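Local coordinates for Cg3027-pa (Drosophila melanogaster, PDB 2VHH), which probably hydrolyses N-carbamoyl-beta-alanine and its 2-methyl homologue, releasing beta-alanine or 3-amino-2-methylpropanoate together with ammonia and carbon dioxide in pyrimidine degradation, at residues C[169-172]-C[173-176]; C[206-209]-C[210-214]; C[233-236]-C[237-240]. All blocks are in the same frame, centred on the assembly; numbering follows the deposited sequence.

Contact 1 of 3, residues C[169-172]-C[173-176]; sequences ERDM and EHGE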
# COMPACT_ATOMS: atom_id res chain seq x y z
N GLU C 169 17.93 30.12 -23.75
CA GLU C 169 19.23 29.66 -23.27
C GLU C 169 19.81 28.63 -24.22
O GLU C 169 19.08 27.81 -24.77
CB GLU C 169 19.10 29.07 -21.87
CG GLU C 169 20.40 28.63 -21.26
CD GLU C 169 20.19 27.76 -20.05
OE1 GLU C 169 19.01 27.54 -19.67
OE2 GLU C 169 21.20 27.30 -19.47
N ARG C 170 21.12 28.70 -24.42
CA ARG C 170 21.86 27.60 -25.04
C ARG C 170 22.77 26.98 -23.99
O ARG C 170 23.60 27.67 -23.39
CB ARG C 170 22.68 28.05 -26.25
CG ARG C 170 23.25 26.88 -27.02
CD ARG C 170 24.06 27.30 -28.23
NE ARG C 170 23.28 27.85 -29.35
CZ ARG C 170 22.59 27.13 -30.24
NH1 ARG C 170 22.52 25.81 -30.16
NH2 ARG C 170 21.94 27.74 -31.22
N ASP C 171 22.58 25.68 -23.77
CA ASP C 171 23.33 24.94 -22.76
C ASP C 171 24.58 24.31 -23.37
O ASP C 171 24.49 23.28 -24.05
CB ASP C 171 22.45 23.86 -22.15
CG ASP C 171 23.00 23.30 -20.86
OD1 ASP C 171 24.22 23.46 -20.60
OD2 ASP C 171 22.21 22.71 -20.10
N MET C 172 25.74 24.92 -23.12
CA MET C 172 27.01 24.49 -23.74
C MET C 172 27.52 23.15 -23.20
O MET C 172 28.19 22.40 -23.92
CB MET C 172 28.11 25.55 -23.59
CG MET C 172 27.83 26.91 -24.22
SD MET C 172 27.42 26.96 -25.98
CE MET C 172 28.77 26.04 -26.72
N GLU C 173 27.21 22.86 -21.95
CA GLU C 173 27.67 21.62 -21.33
C GLU C 173 26.81 20.43 -21.74
O GLU C 173 27.30 19.31 -21.79
CB GLU C 173 27.73 21.75 -19.81
CG GLU C 173 28.84 22.65 -19.29
CD GLU C 173 28.77 24.07 -19.83
OE1 GLU C 173 27.65 24.61 -19.95
OE2 GLU C 173 29.83 24.63 -20.14
N HIS C 174 25.53 20.68 -22.03
CA HIS C 174 24.58 19.61 -22.34
C HIS C 174 24.19 19.58 -23.81
O HIS C 174 23.00 19.68 -24.14
CB HIS C 174 23.33 19.71 -21.46
CG HIS C 174 23.58 19.41 -20.02
ND1 HIS C 174 23.78 20.39 -19.08
CD2 HIS C 174 23.65 18.23 -19.35
CE1 HIS C 174 23.97 19.84 -17.89
NE2 HIS C 174 23.90 18.53 -18.03
N GLY C 175 25.18 19.44 -24.68
CA GLY C 175 24.97 19.23 -26.11
C GLY C 175 24.43 20.40 -26.90
O GLY C 175 23.80 20.20 -27.93
N GLU C 176 24.68 21.62 -26.42
CA GLU C 176 24.23 22.86 -27.07
C GLU C 176 22.71 22.93 -27.27
O GLU C 176 22.23 23.57 -28.22
CB GLU C 176 24.96 23.11 -28.38
CG GLU C 176 26.32 23.73 -28.18
CD GLU C 176 27.23 23.45 -29.35
OE1 GLU C 176 27.46 22.26 -29.64
OE2 GLU C 176 27.72 24.42 -29.99

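Contact 2 of 3, residues C[206-209]-C[210-214]; sequences FNES and TYYME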
# COMPACT_ATOMS: atom_id res chain seq x y z
N PHE C 206 2.23 29.16 -31.65
CA PHE C 206 3.16 28.94 -30.54
C PHE C 206 3.80 27.56 -30.65
O PHE C 206 3.55 26.66 -29.85
CB PHE C 206 2.44 29.17 -29.21
CG PHE C 206 1.97 30.58 -29.04
CD1 PHE C 206 0.92 31.07 -29.82
CD2 PHE C 206 2.58 31.42 -28.13
CE1 PHE C 206 0.49 32.38 -29.68
CE2 PHE C 206 2.16 32.72 -27.99
CZ PHE C 206 1.11 33.20 -28.77
N ASN C 207 4.65 27.42 -31.67
CA ASN C 207 5.36 26.18 -31.92
C ASN C 207 6.65 26.16 -31.12
O ASN C 207 7.76 26.08 -31.67
CB ASN C 207 5.65 26.04 -33.41
CG ASN C 207 4.44 26.32 -34.26
OD1 ASN C 207 3.51 25.52 -34.34
ND2 ASN C 207 4.45 27.47 -34.93
N GLU C 208 6.50 26.24 -29.80
CA GLU C 208 7.63 26.28 -28.89
C GLU C 208 8.25 24.91 -28.73
O GLU C 208 9.45 24.79 -28.48
CB GLU C 208 7.19 26.81 -27.54
CG GLU C 208 6.75 28.26 -27.56
CD GLU C 208 6.72 28.87 -26.18
OE1 GLU C 208 5.85 29.73 -25.93
OE2 GLU C 208 7.56 28.49 -25.33
N SER C 209 7.42 23.87 -28.87
CA SER C 209 7.89 22.50 -28.72
C SER C 209 8.90 22.17 -29.81
O SER C 209 9.71 21.27 -29.65
CB SER C 209 6.74 21.49 -28.72
OG SER C 209 6.02 21.54 -29.93
N THR C 210 8.82 22.93 -30.90
CA THR C 210 9.75 22.81 -32.01
C THR C 210 11.16 23.20 -31.57
O THR C 210 12.14 22.61 -32.02
CB THR C 210 9.29 23.67 -33.20
OG1 THR C 210 7.88 23.48 -33.41
CG2 THR C 210 10.04 23.33 -34.47
N TYR C 211 11.25 24.17 -30.67
CA TYR C 211 12.54 24.74 -30.30
C TYR C 211 13.19 24.16 -29.04
O TYR C 211 14.42 23.99 -29.00
CB TYR C 211 12.44 26.26 -30.21
CG TYR C 211 12.13 26.92 -31.54
CD1 TYR C 211 10.82 26.95 -32.03
CD2 TYR C 211 13.13 27.53 -32.29
CE1 TYR C 211 10.52 27.56 -33.23
CE2 TYR C 211 12.83 28.15 -33.50
CZ TYR C 211 11.53 28.15 -33.96
OH TYR C 211 11.23 28.76 -35.15
N TYR C 212 12.38 23.84 -28.02
CA TYR C 212 12.89 23.30 -26.75
C TYR C 212 11.97 22.30 -26.05
O TYR C 212 10.77 22.27 -26.29
CB TYR C 212 13.28 24.43 -25.79
CG TYR C 212 12.34 25.61 -25.82
CD1 TYR C 212 12.60 26.70 -26.64
CD2 TYR C 212 11.21 25.65 -25.01
CE1 TYR C 212 11.76 27.78 -26.67
CE2 TYR C 212 10.36 26.74 -25.03
CZ TYR C 212 10.64 27.80 -25.87
OH TYR C 212 9.81 28.89 -25.90
N MET C 213 12.56 21.50 -25.18
CA MET C 213 11.87 20.46 -24.43
C MET C 213 11.36 21.00 -23.10
O MET C 213 11.61 22.16 -22.77
CB MET C 213 12.83 19.29 -24.17
CG MET C 213 13.28 18.54 -25.40
SD MET C 213 12.00 17.49 -26.13
CE MET C 213 12.12 15.99 -25.16
N GLU C 214 10.65 20.18 -22.33
CA GLU C 214 10.16 20.59 -21.01
C GLU C 214 11.28 20.69 -19.98
O GLU C 214 12.27 19.95 -20.04
CB GLU C 214 8.99 19.73 -20.50
CG GLU C 214 8.69 18.47 -21.30
CD GLU C 214 8.38 18.74 -22.77
OE1 GLU C 214 7.46 19.53 -23.08
OE2 GLU C 214 9.10 18.15 -23.60

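Contact 3 of 3, residues C[233-236]-C[237-240]; sequences ICYG and RHHP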
# COMPACT_ATOMS: atom_id res chain seq x y z
N ILE C 233 6.82 30.35 -16.09
CA ILE C 233 7.06 30.85 -17.43
C ILE C 233 5.92 30.56 -18.42
O ILE C 233 5.59 29.41 -18.68
CB ILE C 233 8.43 30.41 -18.01
CG1 ILE C 233 9.53 30.53 -16.95
CG2 ILE C 233 8.78 31.27 -19.20
CD1 ILE C 233 10.87 29.97 -17.38
N CYS C 234 5.33 31.64 -18.94
CA CYS C 234 4.41 31.66 -20.09
C CYS C 234 3.27 30.65 -20.00
O CYS C 234 2.38 30.81 -19.17
CB CYS C 234 5.20 31.53 -21.41
SG CYS C 234 4.27 31.54 -23.00
N TYR C 235 3.31 29.61 -20.83
CA TYR C 235 2.27 28.60 -20.91
C TYR C 235 1.99 27.88 -19.58
O TYR C 235 0.92 27.29 -19.41
CB TYR C 235 2.66 27.60 -22.00
CG TYR C 235 1.67 26.53 -22.38
CD1 TYR C 235 0.50 26.85 -23.07
CD2 TYR C 235 1.93 25.19 -22.11
CE1 TYR C 235 -0.39 25.85 -23.45
CE2 TYR C 235 1.05 24.19 -22.49
CZ TYR C 235 -0.11 24.53 -23.16
OH TYR C 235 -0.99 23.55 -23.53
N GLY C 236 2.93 27.94 -18.64
CA GLY C 236 2.74 27.37 -17.31
C GLY C 236 1.60 28.06 -16.56
O GLY C 236 1.08 27.54 -15.55
N ARG C 237 1.25 29.25 -17.05
CA ARG C 237 0.07 30.01 -16.66
C ARG C 237 -1.19 29.15 -16.58
O ARG C 237 -2.02 29.34 -15.69
CB ARG C 237 -0.15 31.03 -17.76
CG ARG C 237 -0.82 32.34 -17.43
CD ARG C 237 -1.23 33.02 -18.74
NE ARG C 237 -0.48 32.48 -19.87
CZ ARG C 237 -0.90 32.47 -21.13
NH1 ARG C 237 -2.08 33.00 -21.47
NH2 ARG C 237 -0.14 31.94 -22.07
N HIS C 238 -1.32 28.21 -17.52
CA HIS C 238 -2.52 27.37 -17.65
C HIS C 238 -2.53 26.14 -16.75
O HIS C 238 -3.45 25.32 -16.82
CB HIS C 238 -2.71 26.94 -19.10
CG HIS C 238 -2.75 28.07 -20.08
ND1 HIS C 238 -3.61 29.14 -19.97
CD2 HIS C 238 -2.04 28.29 -21.22
CE1 HIS C 238 -3.43 29.97 -20.98
NE2 HIS C 238 -2.49 29.48 -21.75
N HIS C 239 -1.51 26.00 -15.90
CA HIS C 239 -1.37 24.81 -15.06
C HIS C 239 -1.40 25.15 -13.58
O HIS C 239 -0.39 25.53 -13.01
CB HIS C 239 -0.09 24.06 -15.44
CG HIS C 239 -0.18 23.36 -16.75
ND1 HIS C 239 0.22 23.94 -17.93
CD2 HIS C 239 -0.66 22.13 -17.08
CE1 HIS C 239 0.00 23.10 -18.93
NE2 HIS C 239 -0.53 22.00 -18.44
N PRO C 240 -2.59 25.03 -12.96
CA PRO C 240 -2.75 25.31 -11.53
C PRO C 240 -1.74 24.57 -10.66
O PRO C 240 -1.26 25.13 -9.67
CB PRO C 240 -4.17 24.83 -11.24
CG PRO C 240 -4.88 24.99 -12.52
CD PRO C 240 -3.87 24.64 -13.58

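Contact 1 of 3, residues C[169-172]-C[173-176]
E176 touches R170 and M172 from a backbone in the left-handed region (phi 57°), unusual for a residue with a side chain and all the more so directly after G175, which also has positive phi. G175 and E176 close the short loop of a beta-hairpin, between strands 162-171 and 177-185. G175 suits its place because positive phi costs glycine little.

The bend is filled on one flank by D171. With CG anti to the backbone N (chi1 -164°), its carboxylate reaches forward over the turn. OD1 accepts weak bonds from E173 N at 3.3 Å and from H174 N, the first having the pattern of an Asx turn, while OD2 takes H174 ND1 at 3.0 Å. That His-carboxylate bond is bent at the hydrogen (131°), and its donor meets OD2 from above the carboxylate plane; the carboxylate and imidazole planes are steeply turned against each other. D171 OD2 also forms a salt bridge to R196, and H174 NE2 bonds E375 O of a third subunit. Two acceptors around one imidazole, one of them a carboxylate, would tend to favour its protonated form. E173 OE1 comes within 3.7 Å of D171 OD1, a like-charge approach that R196 probably eases.

On the other flank R170 stretches out and bends at chi3, bringing NH1 to E176 O at 3.0 Å in a weak bond near the guanidinium plane. Its stronger partner is D353 of a second subunit, whose R349 pairs with E176 OE2, so the hairpin end is built into the subunit interface. M172, a flexible thioether folded back at chi2 and chi3, supplies the apolar contact here by laying its methyl CE against E176 CG at 3.7 Å.

Contact 2 of 3, residues C[206-209]-C[210-214]
An inverse gamma turn centred on N207 leads into a single helix-like turn, in which T210, Y211 and Y212 close back on N207 and E208. This is how the chain leaves the short strand 206-207. N207 O receives two weak bonds, from T210 N at 3.4 Å and from T210 OG1 at 3.1 Å. Threonine suits the place because its hydroxyl, anti to its own carbonyl carbon, hangs back over the preceding turn. The same N207 oxygen lies in the plane of the Y211 ring, at its edge, 3.2 Å from CD1. At the far end of that ring Y211 OH bonds E132 O.

E208 O is gripped by two backbone donors. Y212 N comes almost straight along the C=O direction at 3.1 Å, and Y211 N, at 2.9 Å, approaches well above the carbonyl plane. E208 O also sits over the centre of the Y212 ring, 3.8 Å above one face.

Y212 has chi1 of 38°, which folds its ring back beneath E208 and carries the phenol to the glutamate side chain. There the planes of carboxylate and ring stand 65° apart. E208 is extended beyond CG and long enough to meet the phenol while OE2 also pairs with K197; Y212 OH is bonded to N180 ND2 as well. S209 faces a third subunit, bonding the same serine of that subunit. The hydroxyl Y212 OH donates to E208 OE2 at a modelled 2.4 Å, a length doubtful at this resolution.

Contact 3 of 3, residues C[233-236]-C[237-240]
The ring of Y235 meets two imidazoles. H239 turns an edge to its face in an offset edge-to-face pair, with centroids 5.7 Å apart and planes at 69°; the closest carbons are H239 CE1 and Y235 CE2, at 3.9 Å. H238 meets it obliquely, placing CD2 3.5 Å from Y235 CD1, which lies in the plane of the H238 ring at its edge. H238 NE2 in turn rests over one face of the R237 guanidinium, offset toward the rim, while C234 O lies in plane at the guanidinium's edge. Other parts of the fold and the assembly add to the cluster: H199 stacks on H239, and F357 of a fourth subunit meets H238.

Y235 reaches this place with CG anti to the backbone N (chi1 -174°), and its hydroxyl bonds W355 O of that fourth subunit. H238 ND1 is held by E272.

The backbone beneath is a short 3-10 helix, 235-238, running into helix 240-248 with H239 at the N-cap position. Its successive bonds are R237 N to C234 O at 2.9 Å, H238 N to Y235 O at 3.1 Å and H239 N to G236 O at 3.0 Å. The H239 ring has G236 CA at its edge, near the ring plane. C234 packs against E120 and K197, consistent with the Cys-Lys-Glu catalytic triad of the carbon-nitrogen hydrolases. R237, with a long arm bent at chi3, returns NE to C234 O at 3.4 Å, a weak but nearly straight bond (171°) to the carbonyl its own backbone N already uses.

How the contacts relate
The three contacts follow one another along the chain; none nests in or crosses another, and each closes a bend of only a few residues. Contact 1 turns strand 162-171 back into strand 177-185 at an end of the seven-stranded sheet. Contact 2 begins on strand 206-207 of the small two-stranded sheet and turns the chain on its way to the five-stranded sheet. Contact 3 leads from that second sheet's strand 227-231 into helix 240-248. Contacts 1 and 2 both reach the second subunit, though their nearest atoms stay about 7 Å apart. Contacts 2 and 3 do touch: E208 OE1 packs 3.8 Å from C234 SG, with K197 against both residues, bringing E208 beside the probable active site.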